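Local coordinates for protein N-alpha-acetyltransferase 30 (Saccharomyces cerevisiae, PDB 6YGA) that catalyses acetylation of the N-terminal methionine of proteins, using acetyl-CoA, as the catalytic subunit of the NatC complex, at residues R140-R143 with G149-F152; C67-H72 with E110-I115; D24-E29 with T89-G94. One frame throughout, in Å; residues are numbered along the deposited sequence.

Overall arrangement
Interactions 1 and 2 sit on the central mixed sheet of the GNAT fold. Interaction 1 is the turn end of the hairpin of strands 136-141 and 151-157, and interaction 2 lies where helix 95-109 runs into strand 114-120, the neighbour of strand 151-157. Their centres are about 23 Å apart. Interaction 3 is a surface bridge from the end of helix 13-26 to the loop before helix 95-109, its centre about 25 Å from that of interaction 2 across the chain's centre. Along the sequence the segments of 3 and 2 alternate, and interaction 1 follows both. Helix 95-109 has interaction 3 near its start and interaction 2 at its end, while the hairpin meets N-alpha-acetyltransferase 35.

Interaction 1: R140-R143 with G149-F152; sequences RMFR and GDAF
Arg140 lies over the opposing strand, gripping Asp150 on one flank and packing on Phe152 on the other. Start at its CB, which sits near both the carbonyl of Ala151 and the Phe152 ring. The next carbon, CG, is closer to each, with Phe152 CE1 3.7 Å from Arg140 CG. CD stays near the same ring carbon, at 4.0 Å from Arg140 CD to Phe152 CE1. The chain is extended from CG to NE, with CG anti to the backbone N (chi1 -168°), and this carries the guanidinium out beside the Asp150 carboxylate. There Arg140 NE donates to Asp150 OD2 over 3.0 Å, a nearly straight bond at 163°. OD2 lies in the guanidinium plane and uses its anti lone pair. NH2 adds a weak bond to the same oxygen. NH1 turns the other way, 3.4 Å from Phe152 CZ, and its hydrogen bond goes to the carbonyl of Leu457 of the N-alpha-acetyltransferase 35 chain.

The other carboxylate oxygen serves the turn: Arg143 N reaches Asp150 OD1 at 2.8 Å, from above the carboxylate plane. Behind the side chains, Met141 and Ala151 form a hydrogen-bonded antiparallel pair, Met141 N to Ala151 O 2.9 Å and Ala151 N to Met141 O 3.1 Å. On the face opposite Arg140 and Phe152, the methyl CE of Met141, a selenomethionine, rests on the Ala151 methyl. Phe142 meets Tyr107 of N-alpha-acetyltransferase 35 edge-to-face.

One carboxylate therefore ties a charged strand residue to a backbone amide just past the strand end; held at both oxygens, the Asp150 carboxylate is fixed in its rotation. The arginine's charge, through one good and one weak N-H bond, and the Arg143 amide would be expected to stabilise the ionised form of Asp150.

Interaction 2: C67-H72 with E110-I115; sequences CKMDPH and EHCDEI. With EDO (1,2-ethanediol), chain J.
Where helix 95-109 ends and the chain turns into strand 114-120, Glu110 and Cys112 receive the side chain of Met69 from strand 61-72. Met69 is present as selenomethionine. Its CG sits between the backbone N and the carbonyl carbon (chi1 65°), and the chain then runs out straight before bending at chi3, which turns the methyl in towards the helix end. Met69 CE comes to 3.3 Å from Glu110 O. The same methyl lies 3.5 Å from Cys112 SG, an apolar contact in which the buried cysteine presents its sulfur to the methyl. One bond back, the selenium touches two groups: Met69 SE is 3.8 Å from Cys112 SG, and equally 3.8 Å from Glu110 CB. The Met69 and Glu110 side chains cross at about a right angle, and the carboxylate of Glu110 goes to Lys106 of its own helix.

The helix end is a Schellman motif with His111 at C-prime, in a positive-phi conformation (phi 72°), and Cys112 N bonding back to Met107 O. Cys112 also packs on Met107. This turn belongs to the beta-alpha-beta crossover that links the parallel strands 76-86 and 114-120. Strand 61-72 borders the first of these, not the second, and Met69 also packs on Leu77 of strand 76-86.

Further along, His72 approaches Glu114 more loosely, ND1 to OE2 4.2 Å, too long for a bond. Glu114 is engaged instead by two arginines, OE2 by Arg78 and OE1 by Arg76. On the backbone of Met69, an ethanediol, probably from the crystallisation liquor, donates from its O1 to Met69 O at 3.2 Å.

Interaction 3: D24-E29 with T89-G94; sequences DADLSE and TYRGHG
A single salt bridge carries this contact: Asp26 OD1 and Arg91 NH2 face each other at 3.3 Å. The distance is long, and the pair does not qualify as a hydrogen bond. The two side chains approach from opposite directions, with Asp26 OD1 at the edge of the guanidinium, near its plane. The second oxygen is more remote, Asp26 OD2 to Arg91 NH2 3.7 Å, and the carboxylate and guanidinium planes are turned 56° apart, which rules out a flat two-pronged pairing. Because the backbones stand well apart, with CA of Asp26 and CA of Arg91 12.6 Å from each other, the long arginine spans most of the gap. Its chain reaches across to the helix end despite a bend at chi2 (-149°). Both residues are exposed, so solvent probably screens the attraction.

Arg91 has a second polar partner: its NE makes a weak bond to Val86 O, at the end of strand 76-86, which leads into this loop.

The loop that carries Arg91 has two glycines, Gly92 and Gly94, both with positive phi, and Gly94 is the N-cap of helix 95-109. Arg91 to Gly94 match the opening of the R-x-x-G-x-A motif of GNAT acetyltransferases, whose loop and following helix start bind the coenzyme A pyrophosphate in relatives; here, without cofactor, Arg91 extends to Asp26 at the end of the first helix of that fold.

Interaction 1: R140-R143 with G149-F152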
ATOM      1  N   ARG A 140       0.340  -0.982   8.829  1.00 35.06           N
ATOM      2  CA  ARG A 140      -0.613  -0.147   8.110  1.00 36.65           C
ATOM      3  C   ARG A 140      -0.646  -0.594   6.659  1.00 39.38           C
ATOM      4  O   ARG A 140       0.403  -0.683   6.011  1.00 41.27           O
ATOM      5  CB  ARG A 140      -0.246   1.337   8.199  1.00 37.82           C
ATOM      6  CG  ARG A 140      -1.347   2.277   7.719  1.00 36.87           C
ATOM      7  CD  ARG A 140      -0.862   3.721   7.686  1.00 38.25           C
ATOM      8  NE  ARG A 140      -1.857   4.641   7.135  1.00 38.83           N
ATOM      9  CZ  ARG A 140      -2.494   5.569   7.844  1.00 39.21           C
ATOM     10  NH1 ARG A 140      -2.242   5.711   9.138  1.00 38.03           N
ATOM     11  NH2 ARG A 140      -3.381   6.360   7.256  1.00 38.00           N
HETATM   12  N   MSE A 141      -1.839  -0.881   6.153  1.00 40.08           N
HETATM   13  CA  MSE A 141      -1.977  -1.405   4.796  1.00 39.22           C
HETATM   14  C   MSE A 141      -2.586  -0.367   3.858  1.00 38.00           C
HETATM   15  O   MSE A 141      -3.691   0.120   4.088  1.00 37.89           O
HETATM   16  CB  MSE A 141      -2.817  -2.686   4.799  1.00 39.06           C
HETATM   17  CG  MSE A 141      -2.197  -3.824   5.598  1.00 42.09           C
HETATM   18 SE   MSE A 141      -2.509  -3.698   7.521  0.60 46.29          SE
HETATM   19  CE  MSE A 141      -4.012  -4.930   7.668  1.00 43.53           C
ATOM     20  N   PHE A 142      -1.848  -0.044   2.799  1.00 38.87           N
ATOM     21  CA  PHE A 142      -2.220   1.036   1.891  1.00 37.76           C
ATOM     22  C   PHE A 142      -3.488   0.683   1.117  1.00 38.58           C
ATOM     23  O   PHE A 142      -3.521  -0.312   0.385  1.00 39.48           O
ATOM     24  CB  PHE A 142      -1.061   1.318   0.939  1.00 40.50           C
ATOM     25  CG  PHE A 142      -1.326   2.420  -0.046  1.00 43.72           C
ATOM     26  CD1 PHE A 142      -1.231   3.747   0.337  1.00 45.25           C
ATOM     27  CD2 PHE A 142      -1.643   2.126  -1.362  1.00 43.74           C
ATOM     28  CE1 PHE A 142      -1.467   4.762  -0.571  1.00 45.15           C
ATOM     29  CE2 PHE A 142      -1.876   3.134  -2.274  1.00 45.48           C
ATOM     30  CZ  PHE A 142      -1.790   4.455  -1.878  1.00 45.37           C
ATOM     31  N   ARG A 143      -4.527   1.508   1.286  1.00 39.55           N
ATOM     32  CA  ARG A 143      -5.800   1.367   0.570  1.00 41.37           C
ATOM     33  C   ARG A 143      -6.383  -0.036   0.732  1.00 42.36           C
ATOM     34  O   ARG A 143      -6.965  -0.603  -0.194  1.00 40.86           O
ATOM     35  CB  ARG A 143      -5.643   1.736  -0.908  1.00 40.99           C
ATOM     36  CG  ARG A 143      -5.332   3.206  -1.138  1.00 42.65           C
ATOM     37  CD  ARG A 143      -5.336   3.565  -2.614  1.00 45.54           C
ATOM     38  NE  ARG A 143      -6.621   3.274  -3.240  1.00 51.05           N
ATOM     39  CZ  ARG A 143      -7.667   4.093  -3.212  1.00 53.35           C
ATOM     40  NH1 ARG A 143      -7.582   5.255  -2.582  1.00 53.91           N
ATOM     41  NH2 ARG A 143      -8.799   3.748  -3.809  1.00 54.29           N
ATOM     42  N   GLY A 149     -10.094   3.910   2.628  1.00 52.76           N
ATOM     43  CA  GLY A 149      -8.806   4.266   3.190  1.00 51.65           C
ATOM     44  C   GLY A 149      -7.984   3.056   3.602  1.00 47.82           C
ATOM     45  O   GLY A 149      -8.287   1.906   3.277  1.00 46.95           O
ATOM     46  N   ASP A 150      -6.916   3.346   4.341  1.00 47.09           N
ATOM     47  CA  ASP A 150      -5.963   2.335   4.767  1.00 43.38           C
ATOM     48  C   ASP A 150      -6.533   1.510   5.920  1.00 40.15           C
ATOM     49  O   ASP A 150      -7.623   1.769   6.438  1.00 37.67           O
ATOM     50  CB  ASP A 150      -4.646   2.991   5.178  1.00 43.09           C
ATOM     51  CG  ASP A 150      -4.046   3.844   4.074  1.00 46.47           C
ATOM     52  OD1 ASP A 150      -4.548   3.785   2.932  1.00 46.75           O
ATOM     53  OD2 ASP A 150      -3.068   4.576   4.352  1.00 48.34           O
ATOM     54  N   ALA A 151      -5.774   0.498   6.330  1.00 39.70           N
ATOM     55  CA  ALA A 151      -6.124  -0.319   7.478  1.00 37.06           C
ATOM     56  C   ALA A 151      -4.966  -0.339   8.458  1.00 34.99           C
ATOM     57  O   ALA A 151      -3.810  -0.104   8.098  1.00 34.17           O
ATOM     58  CB  ALA A 151      -6.461  -1.760   7.084  1.00 36.36           C
ATOM     59  N   PHE A 152      -5.300  -0.619   9.711  1.00 37.73           N
ATOM     60  CA  PHE A 152      -4.330  -0.969  10.734  1.00 38.16           C
ATOM     61  C   PHE A 152      -4.464  -2.456  11.035  1.00 41.03           C
ATOM     62  O   PHE A 152      -5.577  -2.995  11.062  1.00 39.59           O
ATOM     63  CB  PHE A 152      -4.541  -0.159  12.020  1.00 36.62           C
ATOM     64  CG  PHE A 152      -4.009   1.249  11.960  1.00 36.96           C
ATOM     65  CD1 PHE A 152      -2.815   1.528  11.317  1.00 36.40           C
ATOM     66  CD2 PHE A 152      -4.701   2.294  12.558  1.00 38.25           C
ATOM     67  CE1 PHE A 152      -2.324   2.823  11.268  1.00 39.72           C
ATOM     68  CE2 PHE A 152      -4.214   3.592  12.511  1.00 38.90           C
ATOM     69  CZ  PHE A 152      -3.027   3.855  11.866  1.00 39.59           C
TER

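Interaction 2: C67-H72 with E110-I115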
ATOM      1  N   CYS A  67     -15.138 -15.489  15.060  1.00 42.15           N
ATOM      2  CA  CYS A  67     -13.699 -15.625  15.233  1.00 43.00           C
ATOM      3  C   CYS A  67     -13.217 -16.968  14.703  1.00 45.52           C
ATOM      4  O   CYS A  67     -13.987 -17.921  14.558  1.00 48.42           O
ATOM      5  CB  CYS A  67     -13.301 -15.479  16.708  1.00 41.96           C
ATOM      6  SG  CYS A  67     -13.874 -13.941  17.456  1.00 45.54           S
ATOM      7  N   LYS A  68     -11.918 -17.025  14.415  1.00 43.41           N
ATOM      8  CA  LYS A  68     -11.230 -18.254  14.052  1.00 43.07           C
ATOM      9  C   LYS A  68      -9.877 -18.269  14.751  1.00 44.22           C
ATOM     10  O   LYS A  68      -9.423 -17.260  15.296  1.00 41.23           O
ATOM     11  CB  LYS A  68     -11.039 -18.377  12.534  1.00 41.67           C
ATOM     12  CG  LYS A  68      -9.830 -17.614  12.017  1.00 43.32           C
ATOM     13  CD  LYS A  68      -9.686 -17.710  10.510  1.00 49.37           C
ATOM     14  CE  LYS A  68      -8.306 -17.242  10.060  1.00 52.29           C
ATOM     15  NZ  LYS A  68      -7.230 -18.160  10.533  1.00 53.47           N
HETATM   16  N   MSE A  69      -9.233 -19.431  14.739  1.00 46.80           N
HETATM   17  CA  MSE A  69      -7.854 -19.531  15.203  1.00 48.87           C
HETATM   18  C   MSE A  69      -7.089 -20.577  14.404  1.00 50.46           C
HETATM   19  O   MSE A  69      -7.627 -21.619  14.033  1.00 51.67           O
HETATM   20  CB  MSE A  69      -7.797 -19.854  16.698  1.00 51.39           C
HETATM   21  CG  MSE A  69      -8.358 -21.205  17.084  1.00 57.58           C
HETATM   22 SE   MSE A  69      -8.539 -21.375  19.016  0.70 64.30          SE
HETATM   23  CE  MSE A  69      -6.715 -21.875  19.478  1.00 65.50           C
ATOM     24  N   ASP A  70      -5.824 -20.281  14.128  1.00 50.02           N
ATOM     25  CA  ASP A  70      -4.964 -21.158  13.354  1.00 51.54           C
ATOM     26  C   ASP A  70      -3.541 -20.974  13.853  1.00 53.29           C
ATOM     27  O   ASP A  70      -3.214 -19.913  14.396  1.00 55.76           O
ATOM     28  CB  ASP A  70      -5.042 -20.848  11.851  1.00 54.36           C
ATOM     29  CG  ASP A  70      -6.156 -21.605  11.152  1.00 58.84           C
ATOM     30  OD1 ASP A  70      -6.393 -22.777  11.511  1.00 61.29           O
ATOM     31  OD2 ASP A  70      -6.790 -21.032  10.240  1.00 60.18           O
ATOM     32  N   PRO A  71      -2.684 -21.980  13.698  1.00 52.73           N
ATOM     33  CA  PRO A  71      -1.262 -21.766  13.988  1.00 51.70           C
ATOM     34  C   PRO A  71      -0.675 -20.731  13.039  1.00 49.62           C
ATOM     35  O   PRO A  71      -0.941 -20.744  11.836  1.00 51.77           O
ATOM     36  CB  PRO A  71      -0.642 -23.153  13.771  1.00 52.33           C
ATOM     37  CG  PRO A  71      -1.602 -23.860  12.872  1.00 53.82           C
ATOM     38  CD  PRO A  71      -2.959 -23.363  13.273  1.00 52.88           C
ATOM     39  N   HIS A  72       0.104 -19.810  13.596  1.00 47.16           N
ATOM     40  CA  HIS A  72       0.840 -18.832  12.809  1.00 46.65           C
ATOM     41  C   HIS A  72       2.322 -19.149  12.925  1.00 46.86           C
ATOM     42  O   HIS A  72       2.810 -19.468  14.014  1.00 47.16           O
ATOM     43  CB  HIS A  72       0.565 -17.399  13.272  1.00 48.21           C
ATOM     44  CG  HIS A  72       1.038 -16.350  12.309  1.00 54.53           C
ATOM     45  ND1 HIS A  72       2.069 -15.480  12.598  1.00 57.00           N
ATOM     46  CD2 HIS A  72       0.620 -16.035  11.061  1.00 55.53           C
ATOM     47  CE1 HIS A  72       2.263 -14.674  11.569  1.00 57.66           C
ATOM     48  NE2 HIS A  72       1.398 -14.990  10.622  1.00 57.32           N
ATOM     49  N   GLU A 110      -8.440 -21.268  25.034  1.00 48.04           N
ATOM     50  CA  GLU A 110      -8.011 -22.207  24.010  1.00 50.13           C
ATOM     51  C   GLU A 110      -6.530 -22.073  23.679  1.00 48.61           C
ATOM     52  O   GLU A 110      -6.082 -22.631  22.672  1.00 46.31           O
ATOM     53  CB  GLU A 110      -8.858 -22.037  22.745  1.00 53.40           C
ATOM     54  CG  GLU A 110     -10.320 -22.432  22.934  1.00 59.04           C
ATOM     55  CD  GLU A 110     -10.485 -23.865  23.422  1.00 66.16           C
ATOM     56  OE1 GLU A 110      -9.723 -24.741  22.964  1.00 68.67           O
ATOM     57  OE2 GLU A 110     -11.375 -24.115  24.265  1.00 69.14           O
ATOM     58  N   HIS A 111      -5.771 -21.341  24.495  1.00 49.35           N
ATOM     59  CA  HIS A 111      -4.316 -21.291  24.417  1.00 53.67           C
ATOM     60  C   HIS A 111      -3.819 -20.508  23.203  1.00 51.85           C
ATOM     61  O   HIS A 111      -2.719 -20.763  22.702  1.00 54.26           O
ATOM     62  CB  HIS A 111      -3.719 -22.702  24.426  1.00 59.30           C
ATOM     63  CG  HIS A 111      -4.201 -23.554  25.560  1.00 66.53           C
ATOM     64  ND1 HIS A 111      -5.168 -24.527  25.412  1.00 68.48           N
ATOM     65  CD2 HIS A 111      -3.839 -23.582  26.864  1.00 70.00           C
ATOM     66  CE1 HIS A 111      -5.378 -25.116  26.576  1.00 71.19           C
ATOM     67  NE2 HIS A 111      -4.584 -24.562  27.473  1.00 71.65           N
ATOM     68  N   CYS A 112      -4.625 -19.571  22.703  1.00 47.69           N
ATOM     69  CA  CYS A 112      -4.137 -18.641  21.692  1.00 47.16           C
ATOM     70  C   CYS A 112      -3.001 -17.811  22.273  1.00 47.43           C
ATOM     71  O   CYS A 112      -3.055 -17.373  23.424  1.00 45.19           O
ATOM     72  CB  CYS A 112      -5.264 -17.726  21.204  1.00 47.21           C
ATOM     73  SG  CYS A 112      -6.318 -18.441  19.917  1.00 52.34           S
ATOM     74  N   ASP A 113      -1.947 -17.634  21.482  1.00 45.98           N
ATOM     75  CA  ASP A 113      -0.825 -16.807  21.896  1.00 46.22           C
ATOM     76  C   ASP A 113      -1.037 -15.335  21.583  1.00 44.95           C
ATOM     77  O   ASP A 113      -0.372 -14.486  22.185  1.00 43.88           O
ATOM     78  CB  ASP A 113       0.461 -17.292  21.223  1.00 46.42           C
ATOM     79  CG  ASP A 113       0.838 -18.701  21.636  1.00 47.41           C
ATOM     80  OD1 ASP A 113       0.999 -18.940  22.850  1.00 47.87           O
ATOM     81  OD2 ASP A 113       0.966 -19.571  20.751  1.00 47.58           O
ATOM     82  N   GLU A 114      -1.950 -15.019  20.668  1.00 44.04           N
ATOM     83  CA  GLU A 114      -2.181 -13.644  20.253  1.00 43.93           C
ATOM     84  C   GLU A 114      -3.519 -13.565  19.537  1.00 44.96           C
ATOM     85  O   GLU A 114      -4.034 -14.564  19.027  1.00 44.41           O
ATOM     86  CB  GLU A 114      -1.053 -13.139  19.347  1.00 44.61           C
ATOM     87  CG  GLU A 114      -0.935 -13.911  18.047  1.00 50.05           C
ATOM     88  CD  GLU A 114       0.444 -13.812  17.429  1.00 56.34           C
ATOM     89  OE1 GLU A 114       1.412 -13.558  18.174  1.00 57.92           O
ATOM     90  OE2 GLU A 114       0.560 -13.992  16.197  1.00 59.55           O
ATOM     91  N   ILE A 115      -4.078 -12.359  19.510  1.00 42.87           N
ATOM     92  CA  ILE A 115      -5.321 -12.069  18.808  1.00 40.52           C
ATOM     93  C   ILE A 115      -5.022 -11.027  17.742  1.00 39.54           C
ATOM     94  O   ILE A 115      -4.364 -10.019  18.024  1.00 40.95           O
ATOM     95  CB  ILE A 115      -6.411 -11.568  19.772  1.00 37.96           C
ATOM     96  CG1 ILE A 115      -6.511 -12.494  20.981  1.00 37.34           C
ATOM     97  CG2 ILE A 115      -7.754 -11.493  19.063  1.00 36.60           C
ATOM     98  CD1 ILE A 115      -6.982 -13.889  20.635  1.00 39.17           C
TER
HETATM   99  C1  EDO J 207      -6.164 -24.269  16.631  1.00 65.74           C
HETATM  100  O1  EDO J 207      -6.231 -24.304  15.201  1.00 68.09           O
HETATM  101  C2  EDO J 207      -5.848 -25.656  17.180  1.00 65.96           C
HETATM  102  O2  EDO J 207      -4.562 -26.090  16.720  1.00 67.76           O

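Interaction 3: D24-E29 with T89-G94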
ATOM      1  N   ASP A  24     -24.303  -8.438   7.551  1.00 72.02           N
ATOM      2  CA  ASP A  24     -24.439  -7.903   6.197  1.00 76.22           C
ATOM      3  C   ASP A  24     -24.896  -6.450   6.193  1.00 80.83           C
ATOM      4  O   ASP A  24     -24.544  -5.697   5.277  1.00 78.43           O
ATOM      5  CB  ASP A  24     -25.414  -8.756   5.382  1.00 79.08           C
ATOM      6  CG  ASP A  24     -24.793 -10.049   4.895  1.00 79.08           C
ATOM      7  OD1 ASP A  24     -23.547 -10.131   4.846  1.00 77.04           O
ATOM      8  OD2 ASP A  24     -25.550 -10.978   4.552  1.00 81.04           O
ATOM      9  N   ALA A  25     -25.676  -6.035   7.193  1.00 87.97           N
ATOM     10  CA  ALA A  25     -26.155  -4.657   7.231  1.00 96.30           C
ATOM     11  C   ALA A  25     -25.002  -3.665   7.353  1.00101.31           C
ATOM     12  O   ALA A  25     -25.040  -2.583   6.756  1.00105.14           O
ATOM     13  CB  ALA A  25     -27.137  -4.479   8.387  1.00 96.03           C
ATOM     14  N   ASP A  26     -23.969  -4.012   8.126  1.00102.01           N
ATOM     15  CA  ASP A  26     -22.857  -3.093   8.349  1.00105.46           C
ATOM     16  C   ASP A  26     -21.889  -3.049   7.174  1.00107.31           C
ATOM     17  O   ASP A  26     -21.275  -2.006   6.924  1.00108.27           O
ATOM     18  CB  ASP A  26     -22.093  -3.475   9.620  1.00104.17           C
ATOM     19  CG  ASP A  26     -22.843  -3.119  10.889  1.00108.25           C
ATOM     20  OD1 ASP A  26     -24.063  -2.856  10.819  1.00111.65           O
ATOM     21  OD2 ASP A  26     -22.204  -3.098  11.962  1.00107.76           O
ATOM     22  N   LEU A  27     -21.746  -4.150   6.443  1.00109.32           N
ATOM     23  CA  LEU A  27     -20.718  -4.251   5.416  1.00111.83           C
ATOM     24  C   LEU A  27     -21.078  -3.441   4.178  1.00119.14           C
ATOM     25  O   LEU A  27     -22.214  -3.483   3.697  1.00120.99           O
ATOM     26  CB  LEU A  27     -20.509  -5.709   5.018  1.00110.24           C
ATOM     27  CG  LEU A  27     -20.108  -6.687   6.119  1.00108.69           C
ATOM     28  CD1 LEU A  27     -19.802  -8.048   5.520  1.00108.34           C
ATOM     29  CD2 LEU A  27     -18.925  -6.161   6.922  1.00107.44           C
ATOM     30  N   SER A  28     -20.092  -2.706   3.659  1.00123.05           N
ATOM     31  CA  SER A  28     -20.220  -2.143   2.321  1.00128.75           C
ATOM     32  C   SER A  28     -20.179  -3.242   1.265  1.00131.53           C
ATOM     33  O   SER A  28     -20.922  -3.196   0.278  1.00133.08           O
ATOM     34  CB  SER A  28     -19.113  -1.116   2.083  1.00128.34           C
ATOM     35  OG  SER A  28     -19.279   0.025   2.907  1.00127.10           O
ATOM     36  N   GLU A  29     -19.320  -4.240   1.458  1.00133.63           N
ATOM     37  CA  GLU A  29     -19.230  -5.389   0.576  1.00134.08           C
ATOM     38  C   GLU A  29     -19.525  -6.654   1.371  1.00125.31           C
ATOM     39  O   GLU A  29     -18.912  -6.874   2.427  1.00120.20           O
ATOM     40  CB  GLU A  29     -17.843  -5.475  -0.084  1.00139.00           C
ATOM     41  CG  GLU A  29     -17.677  -4.510  -1.247  1.00146.23           C
ATOM     42  CD  GLU A  29     -16.314  -3.864  -1.286  1.00147.51           C
ATOM     43  OE1 GLU A  29     -15.351  -4.469  -0.769  1.00145.59           O
ATOM     44  OE2 GLU A  29     -16.211  -2.744  -1.830  1.00151.02           O
ATOM     45  N   THR A  89     -30.071  -0.093  16.944  1.00 75.10           N
ATOM     46  CA  THR A  89     -30.839   0.361  18.097  1.00 78.78           C
ATOM     47  C   THR A  89     -30.133   0.078  19.417  1.00 77.30           C
ATOM     48  O   THR A  89     -30.423   0.748  20.415  1.00 78.85           O
ATOM     49  CB  THR A  89     -32.222  -0.295  18.104  1.00 81.86           C
ATOM     50  OG1 THR A  89     -32.086  -1.700  17.858  1.00 82.53           O
ATOM     51  CG2 THR A  89     -33.109   0.317  17.036  1.00 84.03           C
ATOM     52  N   TYR A  90     -29.210  -0.882  19.444  1.00 74.01           N
ATOM     53  CA  TYR A  90     -28.553  -1.303  20.674  1.00 71.65           C
ATOM     54  C   TYR A  90     -27.141  -0.750  20.817  1.00 71.85           C
ATOM     55  O   TYR A  90     -26.412  -1.171  21.721  1.00 71.14           O
ATOM     56  CB  TYR A  90     -28.525  -2.830  20.753  1.00 65.80           C
ATOM     57  CG  TYR A  90     -29.859  -3.439  21.118  1.00 65.24           C
ATOM     58  CD1 TYR A  90     -30.837  -3.649  20.156  1.00 65.81           C
ATOM     59  CD2 TYR A  90     -30.140  -3.798  22.429  1.00 65.68           C
ATOM     60  CE1 TYR A  90     -32.063  -4.201  20.490  1.00 67.29           C
ATOM     61  CE2 TYR A  90     -31.359  -4.353  22.773  1.00 68.60           C
ATOM     62  CZ  TYR A  90     -32.316  -4.553  21.802  1.00 69.07           C
ATOM     63  OH  TYR A  90     -33.528  -5.106  22.141  1.00 71.78           O
ATOM     64  N   ARG A  91     -26.737   0.182  19.960  1.00 73.92           N
ATOM     65  CA  ARG A  91     -25.400   0.744  20.059  1.00 73.10           C
ATOM     66  C   ARG A  91     -25.313   1.724  21.225  1.00 73.33           C
ATOM     67  O   ARG A  91     -26.303   2.343  21.626  1.00 73.87           O
ATOM     68  CB  ARG A  91     -25.015   1.437  18.753  1.00 74.89           C
ATOM     69  CG  ARG A  91     -25.131   0.538  17.535  1.00 75.30           C
ATOM     70  CD  ARG A  91     -24.112   0.899  16.467  1.00 76.68           C
ATOM     71  NE  ARG A  91     -24.142  -0.040  15.349  1.00 78.12           N
ATOM     72  CZ  ARG A  91     -24.669   0.228  14.159  1.00 81.91           C
ATOM     73  NH1 ARG A  91     -25.206   1.417  13.920  1.00 85.60           N
ATOM     74  NH2 ARG A  91     -24.653  -0.691  13.203  1.00 81.53           N
ATOM     75  N   GLY A  92     -24.110   1.850  21.778  1.00 71.31           N
ATOM     76  CA  GLY A  92     -23.870   2.754  22.883  1.00 72.66           C
ATOM     77  C   GLY A  92     -24.083   2.169  24.260  1.00 72.43           C
ATOM     78  O   GLY A  92     -24.149   2.930  25.233  1.00 75.33           O
ATOM     79  N   HIS A  93     -24.193   0.844  24.378  1.00 69.46           N
ATOM     80  CA  HIS A  93     -24.406   0.190  25.664  1.00 68.66           C
ATOM     81  C   HIS A  93     -23.273  -0.768  26.015  1.00 66.20           C
ATOM     82  O   HIS A  93     -23.449  -1.644  26.867  1.00 66.39           O
ATOM     83  CB  HIS A  93     -25.749  -0.544  25.677  1.00 68.98           C
ATOM     84  CG  HIS A  93     -26.933   0.355  25.491  1.00 71.22           C
ATOM     85  ND1 HIS A  93     -27.205   1.414  26.330  1.00 73.74           N
ATOM     86  CD2 HIS A  93     -27.924   0.345  24.567  1.00 72.40           C
ATOM     87  CE1 HIS A  93     -28.307   2.022  25.927  1.00 76.74           C
ATOM     88  NE2 HIS A  93     -28.764   1.392  24.860  1.00 75.74           N
ATOM     89  N   GLY A  94     -22.113  -0.619  25.378  1.00 64.85           N
ATOM     90  CA  GLY A  94     -20.992  -1.496  25.653  1.00 64.20           C
ATOM     91  C   GLY A  94     -21.189  -2.931  25.229  1.00 62.89           C
ATOM     92  O   GLY A  94     -20.494  -3.817  25.732  1.00 62.60           O
TER